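Periplasmic cell division protein (SufI) (Aquifex aeolicus, PDB 6SYY) is a multicopper oxidase that binds four copper ions and probably uses them to oxidise its substrates at the expense of dioxygen. Local coordinates at residues A[201-206]-A[362-367]; A[245-250]-A[376-381]; A[148-153]-A[497-502]; A[310-315]-A[369-374]. One frame throughout, in Å; residues are numbered along the deposited sequence.

Contact 1: residues A[201-206]-A[362-367]; sequences IPLIIQ and EVMEFR
Leu203 reaches Met364 and Phe366 with its two methyls. CD2 meets Met364 SD at 4.1 Å, the two side chains crossing at about a right angle, while CD1 approaches the edge of the Phe366 ring, near its plane, 4.5 Å from CZ. Met364 places its sulfur there by setting CG anti to the backbone N (chi1 -171°) and staying extended beyond it. An unbranched, pliant thioether suits this long reach to the leucine methyl. Two residues along the strand, Ile205 CG2 touches Val363 CG1 at 4.2 Å, two beta-branched residues that suit extended backbone and fill the space between layers. Val363 and Met364 both turn their CB toward strand 200-208, as the classic beta bulge opposite Leu318 allows. The segment axes approach to 9.6 Å, their directions 150° apart, a spacing for side-chain packing as between cupredoxin sandwich layers. Strand 200-208 hydrogen-bonds to 247-254, whose Phe250 meets Leu203 and Phe366; strand 361-370 lies between 239-244 and 315-321.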
loop_
_atom_site.group_PDB
_atom_site.type_symbol
_atom_site.label_atom_id
_atom_site.label_comp_id
_atom_site.label_asym_id
_atom_site.label_seq_id
_atom_site.Cartn_x
_atom_site.Cartn_y
_atom_site.Cartn_z
ATOM N N ILE A 201 -1.954 2.365 15.562
ATOM C CA ILE A 201 -2.414 3.566 14.878
ATOM C C ILE A 201 -2.115 3.456 13.386
ATOM O O ILE A 201 -0.955 3.273 13.000
ATOM C CB ILE A 201 -1.760 4.830 15.457
ATOM C CG1 ILE A 201 -1.970 4.906 16.976
ATOM C CG2 ILE A 201 -2.271 6.073 14.739
ATOM C CD1 ILE A 201 -3.408 4.995 17.401
ATOM N N PRO A 202 -3.109 3.585 12.509
ATOM C CA PRO A 202 -2.819 3.678 11.075
ATOM C C PRO A 202 -2.296 5.058 10.721
ATOM O O PRO A 202 -2.744 6.071 11.260
ATOM C CB PRO A 202 -4.182 3.418 10.419
ATOM C CG PRO A 202 -5.168 3.891 11.429
ATOM C CD PRO A 202 -4.558 3.614 12.784
ATOM N N LEU A 203 -1.337 5.093 9.797
ATOM C CA LEU A 203 -0.808 6.348 9.267
ATOM C C LEU A 203 -0.849 6.240 7.745
ATOM O O LEU A 203 0.114 5.804 7.107
ATOM C CB LEU A 203 0.600 6.635 9.790
ATOM C CG LEU A 203 0.802 6.742 11.309
ATOM C CD1 LEU A 203 2.249 7.074 11.615
ATOM C CD2 LEU A 203 -0.117 7.781 11.931
ATOM N N ILE A 204 -1.982 6.625 7.164
ATOM C CA ILE A 204 -2.155 6.632 5.719
ATOM C C ILE A 204 -1.620 7.973 5.225
ATOM O O ILE A 204 -2.294 9.001 5.324
ATOM C CB ILE A 204 -3.615 6.407 5.325
ATOM C CG1 ILE A 204 -4.087 5.046 5.854
ATOM C CG2 ILE A 204 -3.785 6.510 3.811
ATOM C CD1 ILE A 204 -5.581 4.938 6.059
ATOM N N ILE A 205 -0.396 7.966 4.704
ATOM C CA ILE A 205 0.290 9.197 4.322
ATOM C C ILE A 205 0.012 9.496 2.855
ATOM O O ILE A 205 0.223 8.650 1.978
ATOM C CB ILE A 205 1.798 9.095 4.593
ATOM C CG1 ILE A 205 2.046 8.681 6.042
ATOM C CG2 ILE A 205 2.477 10.425 4.297
ATOM C CD1 ILE A 205 3.511 8.601 6.406
ATOM N N GLN A 206 -0.461 10.710 2.592
ATOM C CA GLN A 206 -0.843 11.137 1.257
ATOM C C GLN A 206 -0.463 12.598 1.084
ATOM O O GLN A 206 -0.528 13.384 2.031
ATOM C CB GLN A 206 -2.347 10.969 1.025
ATOM C CG GLN A 206 -2.874 9.562 1.230
ATOM C CD GLN A 206 -4.356 9.471 0.943
ATOM O OE1 GLN A 206 -4.773 8.870 -0.048
ATOM N NE2 GLN A 206 -5.162 10.080 1.804
ATOM N N GLU A 362 8.340 18.191 7.487
ATOM C CA GLU A 362 7.720 17.433 8.564
ATOM C C GLU A 362 6.418 16.806 8.082
ATOM O O GLU A 362 5.616 17.452 7.402
ATOM C CB GLU A 362 7.466 18.341 9.766
ATOM C CG GLU A 362 6.717 17.683 10.913
ATOM C CD GLU A 362 6.678 18.557 12.149
ATOM O OE1 GLU A 362 7.645 19.318 12.366
ATOM O OE2 GLU A 362 5.683 18.490 12.901
ATOM N N VAL A 363 6.217 15.535 8.418
ATOM C CA VAL A 363 4.955 14.863 8.117
ATOM C C VAL A 363 3.973 14.989 9.274
ATOM O O VAL A 363 2.784 15.246 9.067
ATOM C CB VAL A 363 5.215 13.385 7.765
ATOM C CG1 VAL A 363 3.903 12.650 7.585
ATOM C CG2 VAL A 363 6.068 13.277 6.513
ATOM N N MET A 364 4.458 14.835 10.503
ATOM C CA MET A 364 3.576 14.739 11.654
ATOM C C MET A 364 4.385 14.978 12.923
ATOM O O MET A 364 5.602 14.772 12.957
ATOM C CB MET A 364 2.889 13.372 11.682
ATOM C CG MET A 364 1.802 13.229 12.704
ATOM S SD MET A 364 1.210 11.537 12.733
ATOM C CE MET A 364 0.398 11.535 14.323
ATOM N N GLU A 365 3.690 15.418 13.969
ATOM C CA GLU A 365 4.302 15.720 15.255
ATOM C C GLU A 365 3.656 14.871 16.340
ATOM O O GLU A 365 2.425 14.809 16.437
ATOM C CB GLU A 365 4.162 17.209 15.583
ATOM C CG GLU A 365 4.236 17.544 17.056
ATOM C CD GLU A 365 3.884 18.993 17.328
ATOM O OE1 GLU A 365 4.341 19.865 16.558
ATOM O OE2 GLU A 365 3.143 19.258 18.301
ATOM N N PHE A 366 4.484 14.213 17.144
ATOM C CA PHE A 366 4.033 13.474 18.315
ATOM C C PHE A 366 4.420 14.242 19.569
ATOM O O PHE A 366 5.560 14.702 19.695
ATOM C CB PHE A 366 4.642 12.073 18.358
ATOM C CG PHE A 366 4.198 11.189 17.239
ATOM C CD1 PHE A 366 2.987 10.521 17.309
ATOM C CD2 PHE A 366 4.991 11.022 16.116
ATOM C CE1 PHE A 366 2.575 9.702 16.279
ATOM C CE2 PHE A 366 4.584 10.207 15.079
ATOM C CZ PHE A 366 3.372 9.546 15.162
ATOM N N ARG A 367 3.474 14.378 20.489
ATOM C CA ARG A 367 3.689 15.077 21.748
ATOM C C ARG A 367 3.567 14.055 22.868
ATOM O O ARG A 367 2.477 13.530 23.118
ATOM C CB ARG A 367 2.681 16.208 21.926
ATOM C CG ARG A 367 2.504 17.090 20.701
ATOM C CD ARG A 367 1.085 17.631 20.654
ATOM N NE ARG A 367 0.948 18.794 19.787
ATOM C CZ ARG A 367 -0.123 19.581 19.775
ATOM N NH1 ARG A 367 -1.140 19.320 20.588
ATOM N NH2 ARG A 367 -0.179 20.627 18.959
#

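Contact 2: residues A[245-250]-A[376-381]; sequences RKIYRF and KSIPQR
Ile247 opens strand 247-254 of a cupredoxin-like beta domain and packs against Ile378, in the long irregular connection that leads from strand 361-370 to strand 394-402. The contact is plain apolar packing in which one isoleucine carries nearly everything on the strand side. Its CB points toward the connection, and there the side chain forks. The CG2 branch stays back, anti to the backbone N. The other branch continues through CG1, which lies beside the backbone N (chi1 -68°) and comes within 4.7 Å of Ile378 CG1. An extended second torsion then carries CD1 outward to the tip, where it meets Ile378 CG1 at 3.7 Å, the two side chains meeting at an oblique angle. Ile378 starts with its CB turned neither to nor from the strand, and its CG1 branch closes the gap. Isoleucine suits both places, since its ethyl arm gives reach while the branching at CB fits extended backbone. Leu192 of helix 183-192 and Leu304 of strand 300-306 also touch Ile247, so it is buried between strand, helix and connection. Lys376 suits the exposed border of the contact, for its aliphatic CB faces the isoleucine while the charged end leads away. Its carbonyl accepts a hydrogen bond from Arg308 NH2, and that same Lys376 O lies 4.0 Å from Ile247 CD1.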
loop_
_atom_site.group_PDB
_atom_site.type_symbol
_atom_site.label_atom_id
_atom_site.label_comp_id
_atom_site.label_asym_id
_atom_site.label_seq_id
_atom_site.Cartn_x
_atom_site.Cartn_y
_atom_site.Cartn_z
ATOM N N ARG A 245 4.277 7.521 27.334
ATOM C CA ARG A 245 5.548 6.795 27.335
ATOM C C ARG A 245 5.229 5.303 27.248
ATOM O O ARG A 245 5.168 4.576 28.242
ATOM C CB ARG A 245 6.383 7.146 28.563
ATOM C CG ARG A 245 6.958 8.560 28.513
ATOM C CD ARG A 245 7.937 8.838 29.646
ATOM N NE ARG A 245 9.167 8.060 29.522
ATOM C CZ ARG A 245 9.503 7.051 30.321
ATOM N NH1 ARG A 245 8.700 6.691 31.312
ATOM N NH2 ARG A 245 10.645 6.404 30.133
ATOM N N LYS A 246 4.992 4.851 26.020
ATOM C CA LYS A 246 4.572 3.483 25.748
ATOM C C LYS A 246 5.148 3.071 24.400
ATOM O O LYS A 246 5.698 3.890 23.658
ATOM C CB LYS A 246 3.036 3.344 25.742
ATOM C CG LYS A 246 2.362 3.540 27.094
ATOM C CD LYS A 246 0.934 3.006 27.114
ATOM C CE LYS A 246 -0.032 3.945 26.420
ATOM N NZ LYS A 246 -1.441 3.469 26.535
ATOM N N ILE A 247 5.018 1.787 24.086
ATOM C CA ILE A 247 5.275 1.319 22.730
ATOM C C ILE A 247 4.018 1.527 21.900
ATOM O O ILE A 247 2.922 1.113 22.297
ATOM C CB ILE A 247 5.701 -0.156 22.725
ATOM C CG1 ILE A 247 7.076 -0.318 23.383
ATOM C CG2 ILE A 247 5.679 -0.703 21.292
ATOM C CD1 ILE A 247 7.463 -1.761 23.657
ATOM N N TYR A 248 4.170 2.187 20.756
ATOM C CA TYR A 248 3.094 2.357 19.791
ATOM C C TYR A 248 3.425 1.593 18.519
ATOM O O TYR A 248 4.578 1.568 18.077
ATOM C CB TYR A 248 2.867 3.832 19.450
ATOM C CG TYR A 248 2.107 4.602 20.499
ATOM C CD1 TYR A 248 2.696 4.918 21.715
ATOM C CD2 TYR A 248 0.802 5.024 20.271
ATOM C CE1 TYR A 248 2.005 5.624 22.683
ATOM C CE2 TYR A 248 0.101 5.731 21.232
ATOM C CZ TYR A 248 0.709 6.028 22.437
ATOM O OH TYR A 248 0.028 6.733 23.403
ATOM N N ARG A 249 2.413 0.969 17.937
ATOM C CA ARG A 249 2.527 0.388 16.610
ATOM C C ARG A 249 1.891 1.341 15.609
ATOM O O ARG A 249 0.739 1.751 15.784
ATOM C CB ARG A 249 1.849 -0.978 16.546
ATOM C CG ARG A 249 1.743 -1.539 15.144
ATOM C CD ARG A 249 1.103 -2.898 15.177
ATOM N NE ARG A 249 1.224 -3.587 13.899
ATOM C CZ ARG A 249 0.981 -4.882 13.742
ATOM N NH1 ARG A 249 0.614 -5.614 14.789
ATOM N NH2 ARG A 249 1.107 -5.446 12.550
ATOM N N PHE A 250 2.642 1.702 14.575
ATOM C CA PHE A 250 2.120 2.524 13.491
ATOM C C PHE A 250 2.156 1.721 12.201
ATOM O O PHE A 250 3.209 1.200 11.814
ATOM C CB PHE A 250 2.912 3.823 13.348
ATOM C CG PHE A 250 2.866 4.690 14.568
ATOM C CD1 PHE A 250 1.723 5.412 14.874
ATOM C CD2 PHE A 250 3.958 4.779 15.413
ATOM C CE1 PHE A 250 1.673 6.210 16.002
ATOM C CE2 PHE A 250 3.914 5.574 16.542
ATOM C CZ PHE A 250 2.771 6.291 16.838
ATOM N N LYS A 376 6.002 -3.453 28.958
ATOM C CA LYS A 376 6.138 -4.528 27.988
ATOM C C LYS A 376 7.481 -4.432 27.266
ATOM O O LYS A 376 8.127 -3.381 27.224
ATOM C CB LYS A 376 4.993 -4.487 26.974
ATOM C CG LYS A 376 3.600 -4.422 27.599
ATOM C CD LYS A 376 3.286 -5.669 28.415
ATOM C CE LYS A 376 1.848 -5.653 28.922
ATOM N NZ LYS A 376 1.501 -6.890 29.677
ATOM N N SER A 377 7.900 -5.558 26.697
ATOM C CA SER A 377 9.150 -5.654 25.956
ATOM C C SER A 377 8.859 -5.987 24.501
ATOM O O SER A 377 7.927 -6.741 24.201
ATOM C CB SER A 377 10.061 -6.729 26.544
ATOM O OG SER A 377 10.246 -6.531 27.929
ATOM N N ILE A 378 9.656 -5.432 23.602
ATOM C CA ILE A 378 9.551 -5.846 22.199
ATOM C C ILE A 378 9.993 -7.300 22.083
ATOM O O ILE A 378 11.093 -7.647 22.551
ATOM C CB ILE A 378 10.394 -4.938 21.311
ATOM C CG1 ILE A 378 9.849 -3.514 21.360
ATOM C CG2 ILE A 378 10.407 -5.456 19.886
ATOM C CD1 ILE A 378 10.427 -2.621 20.303
ATOM N N PRO A 379 9.184 -8.180 21.499
ATOM C CA PRO A 379 9.517 -9.607 21.505
ATOM C C PRO A 379 10.704 -9.908 20.605
ATOM O O PRO A 379 11.012 -9.177 19.663
ATOM C CB PRO A 379 8.241 -10.279 20.980
ATOM C CG PRO A 379 7.170 -9.230 21.081
ATOM C CD PRO A 379 7.880 -7.928 20.870
ATOM N N GLN A 380 11.378 -11.015 20.919
ATOM C CA GLN A 380 12.514 -11.435 20.108
ATOM C C GLN A 380 12.062 -11.920 18.734
ATOM O O GLN A 380 12.718 -11.637 17.724
ATOM C CB GLN A 380 13.300 -12.525 20.834
ATOM C CG GLN A 380 13.875 -12.100 22.176
ATOM C CD GLN A 380 15.124 -11.249 22.037
ATOM O OE1 GLN A 380 15.594 -10.991 20.928
ATOM N NE2 GLN A 380 15.672 -10.813 23.167
ATOM N N ARG A 381 10.945 -12.642 18.671
ATOM C CA ARG A 381 10.452 -13.220 17.428
ATOM C C ARG A 381 9.025 -12.761 17.158
ATOM O O ARG A 381 8.223 -12.608 18.084
ATOM C CB ARG A 381 10.530 -14.752 17.467
ATOM C CG ARG A 381 11.863 -15.300 16.950
ATOM C CD ARG A 381 12.191 -16.677 17.514
ATOM N NE ARG A 381 12.479 -16.628 18.946
ATOM C CZ ARG A 381 12.906 -17.664 19.661
ATOM N NH1 ARG A 381 13.106 -18.840 19.079
ATOM N NH2 ARG A 381 13.139 -17.524 20.959
#

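Contact 3: residues A[148-153]-A[497-502]; sequences TIIDRS and HPYNEH
Two surface loops of the first and third cupredoxin domains, whose facing sides in multicopper oxidases hold the trinuclear copper cluster, meet where Ile150 touches Pro498 and Tyr499. Loop 148-153 leads into strand 154-160, and loop 497-502 joins strands 488-495 and 503-509. Ile150 CD1 does the touching, 4.2 Å from Pro498 CG and 4.0 Å from Tyr499 OH. Its CG1 stands between the backbone N and the carbonyl carbon (chi1 62°), which aims the extended ethyl arm across the gap. Ile150 and Tyr499 come from opposite directions. A proline suits the far side, being rigid and apolar: its CD sits 3.9 Å over the centre of one face of the Tyr499 ring, so that face is covered by its own chain neighbour. Within 497-502, His497 ND1 accepts from Tyr499 N at 3.1 Å, 12° out of the imidazole plane. The tyrosine offers an apolar ring for packing and a hydroxyl for the polar part of the junction. Its side chain is about 11 Å from those of the copper ligands His118 and His456 and about 14 Å from a bound copper ion, so the contact lies near the copper cluster without binding it. A water bridges the loops, donating to Thr148 O at 3.0 Å and lying in the Tyr499 ring plane, 2.6 Å from Tyr499 OH.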
loop_
_atom_site.group_PDB
_atom_site.type_symbol
_atom_site.label_atom_id
_atom_site.label_comp_id
_atom_site.label_asym_id
_atom_site.label_seq_id
_atom_site.Cartn_x
_atom_site.Cartn_y
_atom_site.Cartn_z
ATOM N N THR A 148 -11.689 -17.281 0.340
ATOM C CA THR A 148 -11.136 -17.384 1.682
ATOM C C THR A 148 -9.912 -16.484 1.816
ATOM O O THR A 148 -9.040 -16.473 0.941
ATOM C CB THR A 148 -10.758 -18.835 1.989
ATOM O OG1 THR A 148 -11.903 -19.678 1.813
ATOM C CG2 THR A 148 -10.252 -18.968 3.418
ATOM N N ILE A 149 -9.852 -15.733 2.911
ATOM C CA ILE A 149 -8.670 -14.937 3.231
ATOM C C ILE A 149 -7.556 -15.894 3.650
ATOM O O ILE A 149 -7.661 -16.561 4.682
ATOM C CB ILE A 149 -8.962 -13.915 4.332
ATOM C CG1 ILE A 149 -10.107 -12.989 3.907
ATOM C CG2 ILE A 149 -7.704 -13.128 4.667
ATOM C CD1 ILE A 149 -9.891 -12.341 2.556
ATOM N N ILE A 150 -6.488 -15.966 2.853
ATOM C CA ILE A 150 -5.382 -16.880 3.107
ATOM C C ILE A 150 -4.068 -16.145 3.330
ATOM O O ILE A 150 -3.014 -16.776 3.390
ATOM C CB ILE A 150 -5.238 -17.913 1.971
ATOM C CG1 ILE A 150 -4.919 -17.212 0.650
ATOM C CG2 ILE A 150 -6.509 -18.740 1.846
ATOM C CD1 ILE A 150 -4.764 -18.156 -0.523
ATOM N N ASP A 151 -4.110 -14.826 3.467
ATOM C CA ASP A 151 -2.912 -14.030 3.673
ATOM C C ASP A 151 -2.543 -13.953 5.153
ATOM O O ASP A 151 -3.376 -14.148 6.041
ATOM C CB ASP A 151 -3.113 -12.628 3.103
ATOM C CG ASP A 151 -3.002 -12.599 1.593
ATOM O OD1 ASP A 151 -1.869 -12.734 1.082
ATOM O OD2 ASP A 151 -4.048 -12.474 0.921
ATOM N N ARG A 152 -1.269 -13.669 5.406
ATOM C CA ARG A 152 -0.781 -13.501 6.765
ATOM C C ARG A 152 -1.267 -12.179 7.341
ATOM O O ARG A 152 -1.537 -11.222 6.609
ATOM C CB ARG A 152 0.745 -13.538 6.791
ATOM C CG ARG A 152 1.330 -14.655 5.964
ATOM C CD ARG A 152 2.831 -14.519 5.820
ATOM N NE ARG A 152 3.533 -14.718 7.082
ATOM C CZ ARG A 152 4.350 -13.825 7.631
ATOM N NH1 ARG A 152 4.574 -12.663 7.033
ATOM N NH2 ARG A 152 4.954 -14.097 8.776
ATOM N N SER A 153 -1.372 -12.133 8.667
ATOM C CA SER A 153 -1.791 -10.911 9.337
ATOM C C SER A 153 -0.871 -9.764 8.953
ATOM O O SER A 153 0.330 -9.954 8.752
ATOM C CB SER A 153 -1.779 -11.095 10.853
ATOM O OG SER A 153 -0.463 -11.333 11.326
ATOM N N HIS A 497 -1.034 -21.545 -6.038
ATOM C CA HIS A 497 -2.374 -21.075 -5.709
ATOM C C HIS A 497 -3.325 -22.256 -5.579
ATOM O O HIS A 497 -3.159 -23.273 -6.264
ATOM C CB HIS A 497 -2.910 -20.091 -6.764
ATOM C CG HIS A 497 -3.186 -20.715 -8.098
ATOM N ND1 HIS A 497 -4.336 -21.428 -8.364
ATOM C CD2 HIS A 497 -2.465 -20.726 -9.244
ATOM C CE1 HIS A 497 -4.310 -21.853 -9.614
ATOM N NE2 HIS A 497 -3.186 -21.441 -10.170
ATOM N N PRO A 498 -4.336 -22.145 -4.712
ATOM C CA PRO A 498 -5.215 -23.291 -4.443
ATOM C C PRO A 498 -6.485 -23.330 -5.282
ATOM O O PRO A 498 -7.469 -23.958 -4.875
ATOM C CB PRO A 498 -5.558 -23.102 -2.964
ATOM C CG PRO A 498 -5.613 -21.611 -2.819
ATOM C CD PRO A 498 -4.543 -21.056 -3.738
ATOM N N TYR A 499 -6.488 -22.680 -6.438
ATOM C CA TYR A 499 -7.689 -22.546 -7.249
ATOM C C TYR A 499 -7.679 -23.560 -8.385
ATOM O O TYR A 499 -6.620 -24.030 -8.809
ATOM C CB TYR A 499 -7.798 -21.119 -7.793
ATOM C CG TYR A 499 -7.558 -20.073 -6.723
ATOM C CD1 TYR A 499 -8.246 -20.115 -5.514
ATOM C CD2 TYR A 499 -6.624 -19.061 -6.909
ATOM C CE1 TYR A 499 -8.018 -19.171 -4.525
ATOM C CE2 TYR A 499 -6.392 -18.110 -5.926
ATOM C CZ TYR A 499 -7.088 -18.171 -4.738
ATOM O OH TYR A 499 -6.858 -17.229 -3.761
ATOM N N ASN A 500 -8.875 -23.904 -8.870
ATOM C CA ASN A 500 -9.033 -24.912 -9.914
ATOM C C ASN A 500 -9.109 -24.316 -11.319
ATOM O O ASN A 500 -9.511 -25.017 -12.254
ATOM C CB ASN A 500 -10.273 -25.781 -9.642
ATOM C CG ASN A 500 -11.578 -24.986 -9.602
ATOM O OD1 ASN A 500 -11.642 -23.826 -10.015
ATOM N ND2 ASN A 500 -12.633 -25.626 -9.109
ATOM N N GLU A 501 -8.734 -23.049 -11.484
ATOM C CA GLU A 501 -8.721 -22.385 -12.780
ATOM C C GLU A 501 -7.442 -21.574 -12.914
ATOM O O GLU A 501 -6.839 -21.163 -11.921
ATOM C CB GLU A 501 -9.927 -21.453 -12.968
ATOM C CG GLU A 501 -11.228 -22.139 -13.312
ATOM C CD GLU A 501 -12.296 -21.145 -13.723
ATOM O OE1 GLU A 501 -12.202 -19.968 -13.312
ATOM O OE2 GLU A 501 -13.223 -21.537 -14.464
ATOM N N HIS A 502 -7.038 -21.335 -14.160
ATOM C CA HIS A 502 -5.903 -20.460 -14.403
ATOM C C HIS A 502 -6.217 -19.051 -13.905
ATOM O O HIS A 502 -7.379 -18.659 -13.758
ATOM C CB HIS A 502 -5.545 -20.435 -15.890
ATOM C CG HIS A 502 -6.579 -19.779 -16.750
ATOM N ND1 HIS A 502 -7.639 -20.469 -17.299
ATOM C CD2 HIS A 502 -6.710 -18.496 -17.163
ATOM C CE1 HIS A 502 -8.381 -19.637 -18.011
ATOM N NE2 HIS A 502 -7.838 -18.434 -17.946
HETATM O O HOH W 1 -8.546 -17.666 -1.782
#

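Contact 4: residues A[310-315]-A[369-374]; sequences ASVNDV and TKDSAY
Val312 packs against the end of strand 361-370, spreading its two methyls over the backbone of Thr369 to Asp371. CG1, anti to the backbone N (chi1 178°), rests 3.7 Å from Thr369 O. CG2 lies on the next stretch of chain, 3.8 Å from Asp371 N and 4.0 Å from Asp371 CB, the two side chains crossing at about a right angle. A short branched valine can lay both methyls on the main chain at once.

The hydrogen bonds belong to each segment separately. Asp314 N donates to Ser311 O at 3.0 Å, closing a turn, while Ser311 N meets Asp314 OD2 at 2.8 Å from well above the carboxylate plane. In 369-374, Asp371 OD1 accepts from Ser372 N on its anti side, tilted 30° from the carboxylate plane, and Ser372 OG accepts from Tyr374 N at 3.1 Å, an ST turn in which serine's short hydroxyl reaches the backbone N two residues on.

Ionic partners come from outside. Asp314 OD2 also pairs with Arg267, and Asp371 OD1 with Arg245, so each acid probably keeps its charge.

The Ser311 to Asp314 turn is type II, with Asn313 at the positive phi (85°) that asparagine tolerates. It leads into strand 315-321 at the end of its antiparallel pair with 361-370, where Asn313 and Asp314 make backbone hydrogen bonds to Val368, in a cupredoxin-like domain.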
loop_
_atom_site.group_PDB
_atom_site.type_symbol
_atom_site.label_atom_id
_atom_site.label_comp_id
_atom_site.label_asym_id
_atom_site.label_seq_id
_atom_site.Cartn_x
_atom_site.Cartn_y
_atom_site.Cartn_z
ATOM N N ALA A 310 11.560 8.805 25.153
ATOM C CA ALA A 310 11.360 10.237 25.285
ATOM C C ALA A 310 10.924 10.593 26.703
ATOM O O ALA A 310 10.468 9.747 27.474
ATOM C CB ALA A 310 10.314 10.720 24.273
ATOM N N SER A 311 11.075 11.867 27.037
ATOM C CA SER A 311 10.615 12.397 28.307
ATOM C C SER A 311 9.261 13.063 28.120
ATOM O O SER A 311 8.912 13.502 27.021
ATOM C CB SER A 311 11.615 13.404 28.875
ATOM O OG SER A 311 12.914 12.845 28.928
ATOM N N VAL A 312 8.491 13.126 29.206
ATOM C CA VAL A 312 7.257 13.894 29.168
ATOM C C VAL A 312 7.585 15.320 28.751
ATOM O O VAL A 312 8.591 15.897 29.184
ATOM C CB VAL A 312 6.550 13.842 30.532
ATOM C CG1 VAL A 312 5.280 14.684 30.512
ATOM C CG2 VAL A 312 6.233 12.401 30.899
ATOM N N ASN A 313 6.757 15.870 27.864
ATOM C CA ASN A 313 6.833 17.191 27.227
ATOM C C ASN A 313 7.725 17.178 25.993
ATOM O O ASN A 313 7.864 18.222 25.352
ATOM C CB ASN A 313 7.308 18.310 28.168
ATOM C CG ASN A 313 6.361 18.535 29.321
ATOM O OD1 ASN A 313 5.156 18.302 29.204
ATOM N ND2 ASN A 313 6.898 18.987 30.445
ATOM N N ASP A 314 8.330 16.049 25.636
ATOM C CA ASP A 314 9.067 15.991 24.385
ATOM C C ASP A 314 8.114 16.045 23.198
ATOM O O ASP A 314 6.979 15.564 23.256
ATOM C CB ASP A 314 9.912 14.720 24.306
ATOM C CG ASP A 314 11.157 14.794 25.165
ATOM O OD1 ASP A 314 11.397 15.854 25.781
ATOM O OD2 ASP A 314 11.897 13.793 25.225
ATOM N N VAL A 315 8.588 16.648 22.111
ATOM C CA VAL A 315 7.904 16.608 20.826
ATOM C C VAL A 315 8.796 15.860 19.847
ATOM O O VAL A 315 9.983 16.180 19.705
ATOM C CB VAL A 315 7.558 18.017 20.310
ATOM C CG1 VAL A 315 6.412 18.595 21.125
ATOM C CG2 VAL A 315 8.769 18.934 20.380
ATOM N N THR A 369 2.827 13.524 26.098
ATOM C CA THR A 369 2.140 14.357 27.077
ATOM C C THR A 369 1.944 13.688 28.430
ATOM O O THR A 369 1.722 14.393 29.421
ATOM C CB THR A 369 0.770 14.789 26.534
ATOM O OG1 THR A 369 0.036 13.632 26.112
ATOM C CG2 THR A 369 0.937 15.735 25.349
ATOM N N LYS A 370 2.026 12.361 28.504
ATOM C CA LYS A 370 1.723 11.643 29.733
ATOM C C LYS A 370 2.749 10.549 29.970
ATOM O O LYS A 370 3.216 9.906 29.025
ATOM C CB LYS A 370 0.321 11.016 29.693
ATOM C CG LYS A 370 -0.814 12.014 29.711
ATOM C CD LYS A 370 -2.156 11.302 29.692
ATOM C CE LYS A 370 -2.260 10.307 30.835
ATOM N NZ LYS A 370 -3.592 9.646 30.875
ATOM N N ASP A 371 3.083 10.335 31.239
ATOM C CA ASP A 371 3.860 9.177 31.640
ATOM C C ASP A 371 2.949 7.954 31.728
ATOM O O ASP A 371 1.721 8.051 31.660
ATOM C CB ASP A 371 4.553 9.434 32.978
ATOM C CG ASP A 371 5.875 8.694 33.107
ATOM O OD1 ASP A 371 6.108 7.740 32.334
ATOM O OD2 ASP A 371 6.680 9.067 33.990
ATOM N N SER A 372 3.563 6.786 31.892
ATOM C CA SER A 372 2.809 5.542 31.898
ATOM C C SER A 372 3.600 4.490 32.660
ATOM O O SER A 372 4.824 4.583 32.797
ATOM C CB SER A 372 2.510 5.073 30.466
ATOM O OG SER A 372 1.980 3.761 30.444
ATOM N N ALA A 373 2.877 3.488 33.166
ATOM C CA ALA A 373 3.481 2.337 33.826
ATOM C C ALA A 373 3.762 1.190 32.861
ATOM O O ALA A 373 3.949 0.050 33.304
ATOM C CB ALA A 373 2.585 1.852 34.967
ATOM N N TYR A 374 3.795 1.471 31.561
ATOM C CA TYR A 374 3.970 0.448 30.534
ATOM C C TYR A 374 5.320 -0.247 30.681
ATOM O O TYR A 374 6.370 0.399 30.629
ATOM C CB TYR A 374 3.850 1.110 29.165
ATOM C CG TYR A 374 3.769 0.170 27.988
ATOM C CD1 TYR A 374 4.909 -0.182 27.278
ATOM C CD2 TYR A 374 2.545 -0.335 27.563
ATOM C CE1 TYR A 374 4.836 -1.027 26.188
ATOM C CE2 TYR A 374 2.463 -1.180 26.476
ATOM C CZ TYR A 374 3.610 -1.522 25.792
ATOM O OH TYR A 374 3.532 -2.365 24.711
#

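From the N terminus, the chain first lays down 148-153, which waits for 497-502 near the C terminus. Contact 3 thus closes the longest loop, encloses the other three, and ties the first cupredoxin domain to the last. Within it, 201-206 is followed by 245-250 and 310-315 before 362-367 returns to complete contact 1. Next 369-374 closes contact 4 and 376-381 closes contact 2, so contact 4 nests inside contact 2, while contact 1 crosses both. These three gather in the middle domain: Phe250 links contacts 1 and 2, Arg245 joins contacts 2 and 4 through Ala310 O, and strand 361-370 serves contacts 1 and 4.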